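Local atomic coordinates of cellulose 1,4-beta-cellobiosidase (PDB entry 4JJJ), a protein that probably hydrolyses cellulose to cellobiose, as a family 48 glycoside hydrolase whose catalytic domain is the part present here. Residues 361-370 against 478-489. The protein carries 1 engineered substitution. Residues are numbered along the deposited sequence; the frame is centred on the assembly and turned at random.
Sequences EFLQWLQSAE and WTGTYTGNPNLH. With ZN (zinc ion), chain T; ZN (zinc ion), chain B.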
ATOM      1  N   GLU A 361       6.007  19.500  -2.533  1.00  5.56           N
ATOM      2  CA  GLU A 361       7.382  19.791  -3.042  1.00  6.07           C
ATOM      3  C   GLU A 361       8.061  18.527  -3.587  1.00  5.25           C
ATOM      4  O   GLU A 361       8.590  18.576  -4.673  1.00  5.58           O
ATOM      5  CB  GLU A 361       8.227  20.318  -1.920  1.00  6.07           C
ATOM      6  CG  GLU A 361       7.853  21.702  -1.508  1.00  6.95           C
ATOM      7  CD  GLU A 361       8.887  22.345  -0.583  1.00  8.46           C
ATOM      8  OE1 GLU A 361      10.043  21.939  -0.538  1.00  8.77           O
ATOM      9  OE2 GLU A 361       8.541  23.280   0.218  1.00  8.05           O
ATOM     10  N   PHE A 362       7.900  17.417  -2.860  1.00  4.90           N
ATOM     11  CA  PHE A 362       8.444  16.109  -3.276  1.00  5.02           C
ATOM     12  C   PHE A 362       7.922  15.646  -4.619  1.00  4.87           C
ATOM     13  O   PHE A 362       8.683  15.310  -5.508  1.00  4.82           O
ATOM     14  CB  PHE A 362       8.046  15.085  -2.200  1.00  4.95           C
ATOM     15  CG  PHE A 362       8.494  13.692  -2.376  1.00  4.87           C
ATOM     16  CD1 PHE A 362       9.807  13.327  -2.275  1.00  4.55           C
ATOM     17  CD2 PHE A 362       7.545  12.657  -2.414  1.00  4.93           C
ATOM     18  CE1 PHE A 362      10.196  11.999  -2.304  1.00  5.12           C
ATOM     19  CE2 PHE A 362       7.967  11.334  -2.441  1.00  5.29           C
ATOM     20  CZ  PHE A 362       9.263  10.988  -2.383  1.00  4.68           C
ATOM     21  N   LEU A 363       6.588  15.739  -4.833  1.00  5.11           N
ATOM     22  CA  LEU A 363       6.012  15.330  -6.049  1.00  4.83           C
ATOM     23  C   LEU A 363       6.472  16.173  -7.266  1.00  4.75           C
ATOM     24  O   LEU A 363       6.682  15.720  -8.355  1.00  5.77           O
ATOM     25  CB  LEU A 363       4.512  15.343  -5.890  1.00  4.66           C
ATOM     26  CG  LEU A 363       3.875  14.358  -4.943  1.00  4.59           C
ATOM     27  CD1 LEU A 363       2.364  14.539  -4.900  1.00  5.06           C
ATOM     28  CD2 LEU A 363       4.239  12.884  -5.288  1.00  4.61           C
ATOM     29  N   GLN A 364       6.660  17.471  -7.009  1.00  4.56           N
ATOM     30  CA  GLN A 364       7.118  18.392  -8.045  1.00  5.31           C
ATOM     31  C   GLN A 364       8.611  18.124  -8.362  1.00  5.11           C
ATOM     32  O   GLN A 364       8.968  18.100  -9.557  1.00  5.24           O
ATOM     33  CB  GLN A 364       6.887  19.833  -7.633  1.00  5.43           C
ATOM     34  CG  GLN A 364       7.231  20.830  -8.692  1.00  6.18           C
ATOM     35  CD  GLN A 364       6.487  20.693 -10.027  1.00  6.37           C
ATOM     36  OE1 GLN A 364       5.503  21.351 -10.271  1.00  7.00           O
ATOM     37  NE2 GLN A 364       6.889  19.783 -10.909  1.00  6.16           N
ATOM     38  N   TRP A 365       9.404  17.888  -7.341  1.00  5.44           N
ATOM     39  CA  TRP A 365      10.816  17.554  -7.485  1.00  5.74           C
ATOM     40  C   TRP A 365      10.958  16.309  -8.339  1.00  5.27           C
ATOM     41  O   TRP A 365      11.889  16.193  -9.167  1.00  5.24           O
ATOM     42  CB  TRP A 365      11.434  17.338  -6.135  1.00  5.66           C
ATOM     43  CG  TRP A 365      12.826  16.750  -6.159  1.00  6.19           C
ATOM     44  CD1 TRP A 365      13.935  17.289  -6.717  1.00  7.06           C
ATOM     45  CD2 TRP A 365      13.226  15.495  -5.584  1.00  5.80           C
ATOM     46  NE1 TRP A 365      15.004  16.445  -6.552  1.00  6.60           N
ATOM     47  CE2 TRP A 365      14.624  15.356  -5.811  1.00  6.84           C
ATOM     48  CE3 TRP A 365      12.557  14.514  -4.861  1.00  6.38           C
ATOM     49  CZ2 TRP A 365      15.326  14.248  -5.417  1.00  6.77           C
ATOM     50  CZ3 TRP A 365      13.265  13.369  -4.494  1.00  5.80           C
ATOM     51  CH2 TRP A 365      14.625  13.248  -4.714  1.00  6.78           C
ATOM     52  N   LEU A 366      10.000  15.361  -8.234  1.00  4.98           N
ATOM     53  CA  LEU A 366      10.113  14.085  -8.960  1.00  4.69           C
ATOM     54  C   LEU A 366       9.555  14.159 -10.360  1.00  4.60           C
ATOM     55  O   LEU A 366       9.501  13.109 -11.066  1.00  5.09           O
ATOM     56  CB  LEU A 366       9.349  12.979  -8.199  1.00  4.38           C
ATOM     57  CG  LEU A 366      10.033  12.597  -6.877  1.00  4.55           C
ATOM     58  CD1 LEU A 366       9.142  11.813  -5.934  1.00  4.85           C
ATOM     59  CD2 LEU A 366      11.291  11.788  -7.137  1.00  5.24           C
ATOM     60  N   GLN A 367       9.003  15.292 -10.794  1.00  4.99           N
ATOM     61  CA  GLN A 367       8.375  15.330 -12.074  1.00  5.04           C
ATOM     62  C   GLN A 367       9.402  15.367 -13.233  1.00  5.13           C
ATOM     63  O   GLN A 367      10.192  16.303 -13.383  1.00  6.09           O
ATOM     64  CB  GLN A 367       7.367  16.509 -12.208  1.00  5.17           C
ATOM     65  CG  GLN A 367       6.584  16.474 -13.490  1.00  6.02           C
ATOM     66  CD  GLN A 367       5.312  17.275 -13.412  1.00  6.32           C
ATOM     67  OE1 GLN A 367       5.314  18.415 -12.924  1.00  6.02           O
ATOM     68  NE2 GLN A 367       4.244  16.682 -13.824  1.00  5.69           N
ATOM     69  N   SER A 368       9.372  14.330 -14.014  1.00  5.04           N
ATOM     70  CA  SER A 368      10.304  14.101 -15.151  1.00  5.45           C
ATOM     71  C   SER A 368      10.101  15.144 -16.229  1.00  5.93           C
ATOM     72  O   SER A 368       9.046  15.836 -16.354  1.00  6.60           O
ATOM     73  CB  SER A 368      10.115  12.698 -15.719  1.00  5.27           C
ATOM     74  OG  SER A 368       8.791  12.585 -16.299  1.00  5.87           O
ATOM     75  N   ALA A 369      11.075  15.158 -17.150  1.00  6.58           N
ATOM     76  CA  ALA A 369      10.997  15.973 -18.385  1.00  7.39           C
ATOM     77  C   ALA A 369       9.679  15.702 -19.099  1.00  6.86           C
ATOM     78  O   ALA A 369       9.010  16.607 -19.638  1.00  8.50           O
ATOM     79  CB  ALA A 369      12.136  15.659 -19.286  1.00  8.32           C
ATOM     80  N   GLU A 370       9.279  14.436 -19.241  1.00  6.39           N
ATOM     81  CA  GLU A 370       8.110  14.039 -20.006  1.00  6.96           C
ATOM     82  C   GLU A 370       6.828  14.315 -19.242  1.00  6.88           C
ATOM     83  O   GLU A 370       5.791  14.550 -19.863  1.00  8.30           O
ATOM     84  CB  GLU A 370       8.219  12.562 -20.392  1.00  7.41           C
ATOM     85  CG  GLU A 370       9.088  12.311 -21.587  1.00  7.39           C
ATOM     86  CD  GLU A 370      10.548  12.200 -21.224  1.00  6.98           C
ATOM     87  OE1 GLU A 370      10.866  11.923 -20.040  1.00  6.82           O
ATOM     88  OE2 GLU A 370      11.419  12.503 -22.140  1.00  8.85           O
ATOM     89  N   TRP A 478      16.979  19.234  -5.294  1.00  7.89           N
ATOM     90  CA  TRP A 478      15.973  20.214  -4.938  1.00  8.11           C
ATOM     91  C   TRP A 478      16.550  21.360  -4.124  1.00  9.39           C
ATOM     92  O   TRP A 478      17.089  21.173  -3.032  1.00  8.34           O
ATOM     93  CB  TRP A 478      14.854  19.529  -4.120  1.00  7.94           C
ATOM     94  CG  TRP A 478      13.640  20.380  -3.821  1.00  8.00           C
ATOM     95  CD1 TRP A 478      13.279  20.788  -2.578  1.00  8.84           C
ATOM     96  CD2 TRP A 478      12.635  20.851  -4.725  1.00  8.74           C
ATOM     97  NE1 TRP A 478      12.102  21.438  -2.625  1.00  9.72           N
ATOM     98  CE2 TRP A 478      11.724  21.583  -3.948  1.00  8.89           C
ATOM     99  CE3 TRP A 478      12.479  20.855  -6.121  1.00  9.21           C
ATOM    100  CZ2 TRP A 478      10.551  22.105  -4.491  1.00  9.69           C
ATOM    101  CZ3 TRP A 478      11.394  21.439  -6.669  1.00  9.83           C
ATOM    102  CH2 TRP A 478      10.414  22.104  -5.840  1.00  9.57           C
ATOM    103  N   THR A 479      16.357  22.543  -4.666  1.00 11.13           N
ATOM    104  CA  THR A 479      16.688  23.797  -3.954  1.00 12.49           C
ATOM    105  C   THR A 479      15.448  24.684  -3.801  1.00 15.58           C
ATOM    106  O   THR A 479      15.576  25.890  -3.536  1.00 15.79           O
ATOM    107  CB  THR A 479      17.850  24.578  -4.644  1.00 12.96           C
ATOM    108  OG1 THR A 479      17.304  25.019  -5.879  1.00 13.75           O
ATOM    109  CG2 THR A 479      19.059  23.705  -4.906  1.00 14.59           C
ATOM    110  N   GLY A 480      14.234  24.098  -3.821  1.00 14.15           N
ATOM    111  CA  GLY A 480      13.031  24.862  -3.666  1.00 15.69           C
ATOM    112  C   GLY A 480      12.512  25.499  -4.931  1.00 15.53           C
ATOM    113  O   GLY A 480      11.718  26.426  -4.872  1.00 16.22           O
ATOM    114  N   THR A 481      12.879  25.009  -6.070  1.00 15.34           N
ATOM    115  CA  THR A 481      12.407  25.443  -7.370  1.00 17.50           C
ATOM    116  C   THR A 481      12.465  24.333  -8.425  1.00 14.47           C
ATOM    117  O   THR A 481      13.401  23.495  -8.448  1.00 13.02           O
ATOM    118  CB  THR A 481      13.004  26.811  -7.749  1.00 21.22           C
ATOM    119  OG1 THR A 481      12.100  27.468  -8.656  1.00 20.14           O
ATOM    120  CG2 THR A 481      14.419  26.651  -8.282  1.00 20.75           C
ATOM    121  N   TYR A 482      11.519  24.308  -9.333  1.00 11.50           N
ATOM    122  CA  TYR A 482      11.402  23.248 -10.312  1.00 10.54           C
ATOM    123  C   TYR A 482      12.196  23.680 -11.501  1.00 10.66           C
ATOM    124  O   TYR A 482      11.927  24.744 -12.128  1.00 11.56           O
ATOM    125  CB  TYR A 482       9.978  22.965 -10.706  1.00  9.34           C
ATOM    126  CG  TYR A 482       9.756  21.858 -11.637  1.00  8.88           C
ATOM    127  CD1 TYR A 482      10.305  20.614 -11.374  1.00  9.62           C
ATOM    128  CD2 TYR A 482       9.081  22.031 -12.825  1.00  9.21           C
ATOM    129  CE1 TYR A 482      10.131  19.568 -12.242  1.00  9.23           C
ATOM    130  CE2 TYR A 482       8.922  21.007 -13.694  1.00  9.37           C
ATOM    131  CZ  TYR A 482       9.432  19.765 -13.381  1.00  9.25           C
ATOM    132  OH  TYR A 482       9.229  18.738 -14.272  1.00  9.12           O
ATOM    133  N   THR A 483      13.184  22.832 -11.865  1.00 10.48           N
ATOM    134  CA  THR A 483      13.978  23.111 -13.079  1.00 10.24           C
ATOM    135  C   THR A 483      13.465  22.595 -14.378  1.00  9.78           C
ATOM    136  O   THR A 483      14.021  22.843 -15.519  1.00 11.59           O
ATOM    137  CB  THR A 483      15.371  22.466 -12.900  1.00 10.13           C
ATOM    138  OG1 THR A 483      15.202  21.018 -12.919  1.00 10.69           O
ATOM    139  CG2 THR A 483      16.014  22.905 -11.644  1.00  9.89           C
ATOM    140  N   GLY A 484      12.421  21.771 -14.347  1.00  9.65           N
ATOM    141  CA  GLY A 484      11.935  21.066 -15.465  1.00  9.25           C
ATOM    142  C   GLY A 484      12.582  19.673 -15.602  1.00  8.72           C
ATOM    143  O   GLY A 484      12.146  18.883 -16.438  1.00  9.18           O
ATOM    144  N   ASN A 485      13.606  19.424 -14.792  1.00  8.83           N
ATOM    145  CA  ASN A 485      14.271  18.126 -14.753  1.00  9.51           C
ATOM    146  C   ASN A 485      14.525  17.563 -16.144  1.00  8.88           C
ATOM    147  O   ASN A 485      14.144  16.436 -16.526  1.00  7.86           O
ATOM    148  CB  ASN A 485      13.549  17.084 -13.901  1.00  8.55           C
ATOM    149  CG  ASN A 485      13.565  17.434 -12.445  1.00  8.73           C
ATOM    150  OD1 ASN A 485      14.498  18.034 -11.905  1.00  7.85           O
ATOM    151  ND2 ASN A 485      12.455  17.036 -11.703  1.00  8.07           N
ATOM    152  N   PRO A 486      15.249  18.351 -16.975  1.00 11.30           N
ATOM    153  CA  PRO A 486      15.524  17.869 -18.328  1.00 10.81           C
ATOM    154  C   PRO A 486      16.327  16.563 -18.406  1.00 10.20           C
ATOM    155  O   PRO A 486      16.174  15.859 -19.437  1.00 13.14           O
ATOM    156  CB  PRO A 486      16.371  19.017 -18.898  1.00 12.12           C
ATOM    157  CG  PRO A 486      16.918  19.706 -17.783  1.00 12.41           C
ATOM    158  CD  PRO A 486      15.978  19.556 -16.627  1.00 12.02           C
ATOM    159  N   ASN A 487      17.007  16.191 -17.322  1.00  9.81           N
ATOM    160  CA  ASN A 487      17.757  14.952 -17.294  1.00 10.71           C
ATOM    161  C   ASN A 487      17.141  13.742 -16.516  1.00  8.68           C
ATOM    162  O   ASN A 487      17.852  12.799 -16.145  1.00  7.43           O
ATOM    163  CB  ASN A 487      19.174  15.201 -16.899  1.00 12.60           C
ATOM    164  CG  ASN A 487      19.868  16.151 -17.918  1.00 14.71           C
ATOM    165  OD1 ASN A 487      19.872  15.902 -19.107  1.00 17.63           O
ATOM    166  ND2 ASN A 487      20.357  17.238 -17.454  1.00 15.67           N
ATOM    167  N   LEU A 488      15.857  13.880 -16.216  1.00  7.40           N
ATOM    168  CA  LEU A 488      15.055  12.805 -15.657  1.00  6.72           C
ATOM    169  C   LEU A 488      13.976  12.401 -16.654  1.00  6.42           C
ATOM    170  O   LEU A 488      13.238  13.252 -17.166  1.00  7.16           O
ATOM    171  CB  LEU A 488      14.358  13.343 -14.433  1.00  6.52           C
ATOM    172  CG  LEU A 488      13.400  12.301 -13.772  1.00  6.89           C
ATOM    173  CD1 LEU A 488      14.075  11.021 -13.354  1.00  7.11           C
ATOM    174  CD2 LEU A 488      12.754  13.083 -12.600  1.00  7.49           C
ATOM    175  N   HIS A 489      13.991  11.132 -17.035  1.00  6.69           N
ATOM    176  CA  HIS A 489      13.192  10.654 -18.118  1.00  7.01           C
ATOM    177  C   HIS A 489      12.349   9.431 -17.822  1.00  7.02           C
ATOM    178  O   HIS A 489      12.730   8.607 -17.086  1.00  6.63           O
ATOM    179  CB  HIS A 489      14.118  10.223 -19.319  1.00  8.11           C
ATOM    180  CG  HIS A 489      15.065  11.258 -19.741  1.00  8.85           C
ATOM    181  ND1 HIS A 489      14.719  12.193 -20.679  1.00  9.90           N
ATOM    182  CD2 HIS A 489      16.345  11.502 -19.395  1.00 11.26           C
ATOM    183  CE1 HIS A 489      15.745  12.992 -20.884  1.00 13.19           C
ATOM    184  NE2 HIS A 489      16.761  12.563 -20.142  1.00 13.62           N
TER
HETATM  185 ZN    ZN T 719       6.887  24.338   0.483  1.00  8.83          ZN
HETATM  186 ZN    ZN B 734      11.909  28.227  -3.738  0.50 35.05          ZN
HETATM  187  O   HOH W   1      14.339  28.458  -3.903  0.50 25.44           O
HETATM  188  O   HOH W   2       7.496  25.921   1.642  1.00  8.87           O
HETATM  189  O   HOH W   3       9.547  27.803  -4.104  0.50  9.50           O
HETATM  190  O   HOH W   4      11.648  27.987  -1.865  0.50 39.60           O
HETATM  191  O   HOH W   5      12.366  29.111  -5.395  0.50 34.46           O
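The carbonyl oxygen of Gln-367 is gripped from opposite faces of its plane: Tyr-482 OH donates to Gln-367 O at 2.8 Å, and Asn-485 ND2 reaches the same oxygen at 2.9 Å. Asn-485 ND2 also donates to Trp-365 O (2.7 Å, a more bent bond), so one amide ties down two carbonyls where helix 348-365 ends. Gln-364 bends at chi2 (58°) and brings NE2 over the centre of the Tyr-482 ring, its amide tilted 30° from the ring plane, while NE2 itself donates to Gln-367 OE1. A leucine in place of Tyr-482 would probably deprive Gln-367 O of one donor and leave Gln-364 NE2 without the ring face beneath it. Further along, Trp-478 turns an edge to the face of Trp-365, with Trp-478 CB over the five-membered ring of Trp-365, and Trp-478 NE1 donates to Glu-361 OE1 at 3.0 Å. That carboxylate also binds zinc through OE2, together with Asp-357, and Tyr-396 holds OE1. Ala-369 N bonds to Leu-488 O (2.9 Å). In this (α/α)6 fold the contact joins the last turn of helix 348-365 and the residues after it to the loop leading into strand 488-496 and that strand's start, with helix 435-450 against Gln-364 and Gln-367.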